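PDB 5I4C: transcriptional regulatory protein RcsB from Escherichia coli, which acts as the DNA-binding response regulator of the Rcs signalling system, controlling genes for colanic acid capsule synthesis, biofilm formation and cell division. Local coordinates for residues 2-7 against 49-54. Numbering follows the deposited sequence.
Sequences NNMNVI and DAHVLI
Val6 pairs with Val52 and Ile7 with Leu53 in parallel register, the axes of strands 4-7 and 52-54 approaching to 4.8 Å at 35°; these are neighbouring strands in the five-stranded parallel sheet (order 2-1-3-4-5) of the CheY-like receiver domain, and strand 52-56 runs on to Asp56, the predicted phosphorylation site, unmodified here. Regular pairing is evident where Ile7 N donates to Val52 O (3.0 Å) and Ile7 O accepts from Ile54 N. Toward its start the pattern changes: Asn5 O accepts two hydrogen bonds, from His51 N (2.7 Å), tilted out of the carbonyl plane, and a longer one from Val52 N (3.3 Å), in that plane. On one face of the sheet, Val6 and Val52 run side by side, while Met4, extended through chi1 and chi2, lays SD against Val52 CG2 (3.8 Å); Leu120 and Leu123 of helix 112-124 pack against Met4 and Val52 respectively. On the other face, Ile7 CG1, beside its backbone N, brings CD1 against Ala50 CB (3.6 Å), and Ile7 CG2 meets Leu53 CD1; Leu41 of helix 38-44 touches both Ile7 and Leu53. Before the regular pairing begins, the Asn5 amide and His51 ring are nearly parallel, but the side chains cross obliquely. Asn5 ND2 reaches Asp49 O (3.2 Å) within its own amide plane; that oxygen lies over one ring face, near the rim. Asn5 N donates to His51 ND1 (3.0 Å), linear at the hydrogen (174°) yet 40° outside the imidazole plane.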
loop_
_atom_site.group_PDB
_atom_site.type_symbol
_atom_site.label_atom_id
_atom_site.label_comp_id
_atom_site.label_asym_id
_atom_site.label_seq_id
_atom_site.Cartn_x
_atom_site.Cartn_y
_atom_site.Cartn_z
ATOM N N ASN A 2 -13.090 6.429 -25.322
ATOM C CA ASN A 2 -11.688 6.007 -25.048
ATOM C C ASN A 2 -11.182 6.489 -23.653
ATOM O O ASN A 2 -10.704 5.691 -22.856
ATOM C CB ASN A 2 -10.796 6.555 -26.148
ATOM C CG ASN A 2 -9.427 5.926 -26.173
ATOM O OD1 ASN A 2 -9.104 5.020 -25.406
ATOM N ND2 ASN A 2 -8.610 6.396 -27.087
ATOM N N ASN A 3 -11.274 7.789 -23.380
ATOM C CA ASN A 3 -10.890 8.335 -22.087
ATOM C C ASN A 3 -11.780 7.857 -20.931
ATOM O O ASN A 3 -13.003 7.893 -21.013
ATOM C CB ASN A 3 -10.896 9.848 -22.120
ATOM C CG ASN A 3 -9.823 10.405 -21.262
ATOM O OD1 ASN A 3 -8.718 10.690 -21.746
ATOM N ND2 ASN A 3 -10.079 10.465 -19.977
ATOM N N MET A 4 -11.159 7.424 -19.846
ATOM C CA MET A 4 -11.898 6.987 -18.689
ATOM C C MET A 4 -11.473 7.765 -17.435
ATOM O O MET A 4 -10.305 7.758 -17.049
ATOM C CB MET A 4 -11.695 5.501 -18.533
ATOM C CG MET A 4 -12.518 4.860 -17.435
ATOM S SD MET A 4 -12.134 3.083 -17.397
ATOM C CE MET A 4 -13.051 2.441 -18.792
ATOM N N ASN A 5 -12.448 8.411 -16.776
ATOM C CA ASN A 5 -12.189 9.153 -15.556
ATOM C C ASN A 5 -12.550 8.262 -14.421
ATOM O O ASN A 5 -13.684 7.692 -14.408
ATOM C CB ASN A 5 -13.013 10.401 -15.480
ATOM C CG ASN A 5 -12.583 11.429 -16.480
ATOM O OD1 ASN A 5 -11.425 11.450 -16.924
ATOM N ND2 ASN A 5 -13.517 12.279 -16.866
ATOM N N VAL A 6 -11.613 8.119 -13.492
ATOM C CA VAL A 6 -11.779 7.204 -12.342
ATOM C C VAL A 6 -11.570 7.937 -11.039
ATOM O O VAL A 6 -10.813 8.898 -10.956
ATOM C CB VAL A 6 -10.891 5.909 -12.475
ATOM C CG1 VAL A 6 -10.933 5.291 -13.899
ATOM C CG2 VAL A 6 -9.443 6.159 -12.115
ATOM N N ILE A 7 -12.285 7.495 -9.997
ATOM C CA ILE A 7 -12.072 7.955 -8.618
ATOM C C ILE A 7 -11.513 6.762 -7.882
ATOM O O ILE A 7 -11.951 5.626 -8.142
ATOM C CB ILE A 7 -13.418 8.373 -7.980
ATOM C CG1 ILE A 7 -13.971 9.596 -8.681
ATOM C CG2 ILE A 7 -13.280 8.596 -6.509
ATOM C CD1 ILE A 7 -15.282 10.030 -8.108
ATOM N N ASP A 49 -16.624 14.274 -13.058
ATOM C CA ASP A 49 -17.325 13.585 -14.143
ATOM C C ASP A 49 -16.741 12.140 -14.272
ATOM O O ASP A 49 -16.228 11.754 -15.313
ATOM C CB ASP A 49 -17.234 14.445 -15.421
ATOM C CG ASP A 49 -18.184 15.694 -15.394
ATOM O OD1 ASP A 49 -18.869 15.986 -14.371
ATOM O OD2 ASP A 49 -18.264 16.373 -16.434
ATOM N N ALA A 50 -16.870 11.364 -13.189
ATOM C CA ALA A 50 -16.275 10.052 -13.024
ATOM C C ALA A 50 -17.033 8.988 -13.810
ATOM O O ALA A 50 -18.266 9.003 -13.831
ATOM C CB ALA A 50 -16.298 9.659 -11.547
ATOM N N HIS A 51 -16.311 8.057 -14.404
ATOM C CA HIS A 51 -16.912 6.887 -15.078
ATOM C C HIS A 51 -16.921 5.615 -14.224
ATOM O O HIS A 51 -17.823 4.784 -14.288
ATOM C CB HIS A 51 -16.208 6.656 -16.424
ATOM C CG HIS A 51 -16.264 7.842 -17.311
ATOM N ND1 HIS A 51 -15.197 8.268 -18.043
ATOM C CD2 HIS A 51 -17.262 8.736 -17.545
ATOM C CE1 HIS A 51 -15.526 9.357 -18.716
ATOM N NE2 HIS A 51 -16.768 9.683 -18.409
ATOM N N VAL A 52 -15.904 5.473 -13.392
ATOM C CA VAL A 52 -15.651 4.280 -12.636
ATOM C C VAL A 52 -15.214 4.720 -11.242
ATOM O O VAL A 52 -14.394 5.625 -11.108
ATOM C CB VAL A 52 -14.471 3.456 -13.246
ATOM C CG1 VAL A 52 -14.305 2.117 -12.510
ATOM C CG2 VAL A 52 -14.798 3.130 -14.653
ATOM N N LEU A 53 -15.790 4.088 -10.270
ATOM C CA LEU A 53 -15.302 4.164 -8.904
ATOM C C LEU A 53 -14.532 2.902 -8.542
ATOM O O LEU A 53 -15.090 1.805 -8.650
ATOM C CB LEU A 53 -16.458 4.328 -7.963
ATOM C CG LEU A 53 -16.031 4.256 -6.490
ATOM C CD1 LEU A 53 -15.070 5.318 -5.987
ATOM C CD2 LEU A 53 -17.251 4.172 -5.672
ATOM N N ILE A 54 -13.289 3.082 -8.092
ATOM C CA ILE A 54 -12.432 2.008 -7.609
ATOM C C ILE A 54 -12.324 2.146 -6.087
ATOM O O ILE A 54 -11.696 3.080 -5.593
ATOM C CB ILE A 54 -11.062 2.059 -8.275
ATOM C CG1 ILE A 54 -11.228 2.052 -9.786
ATOM C CG2 ILE A 54 -10.195 0.899 -7.814
ATOM C CD1 ILE A 54 -9.976 2.426 -10.544
#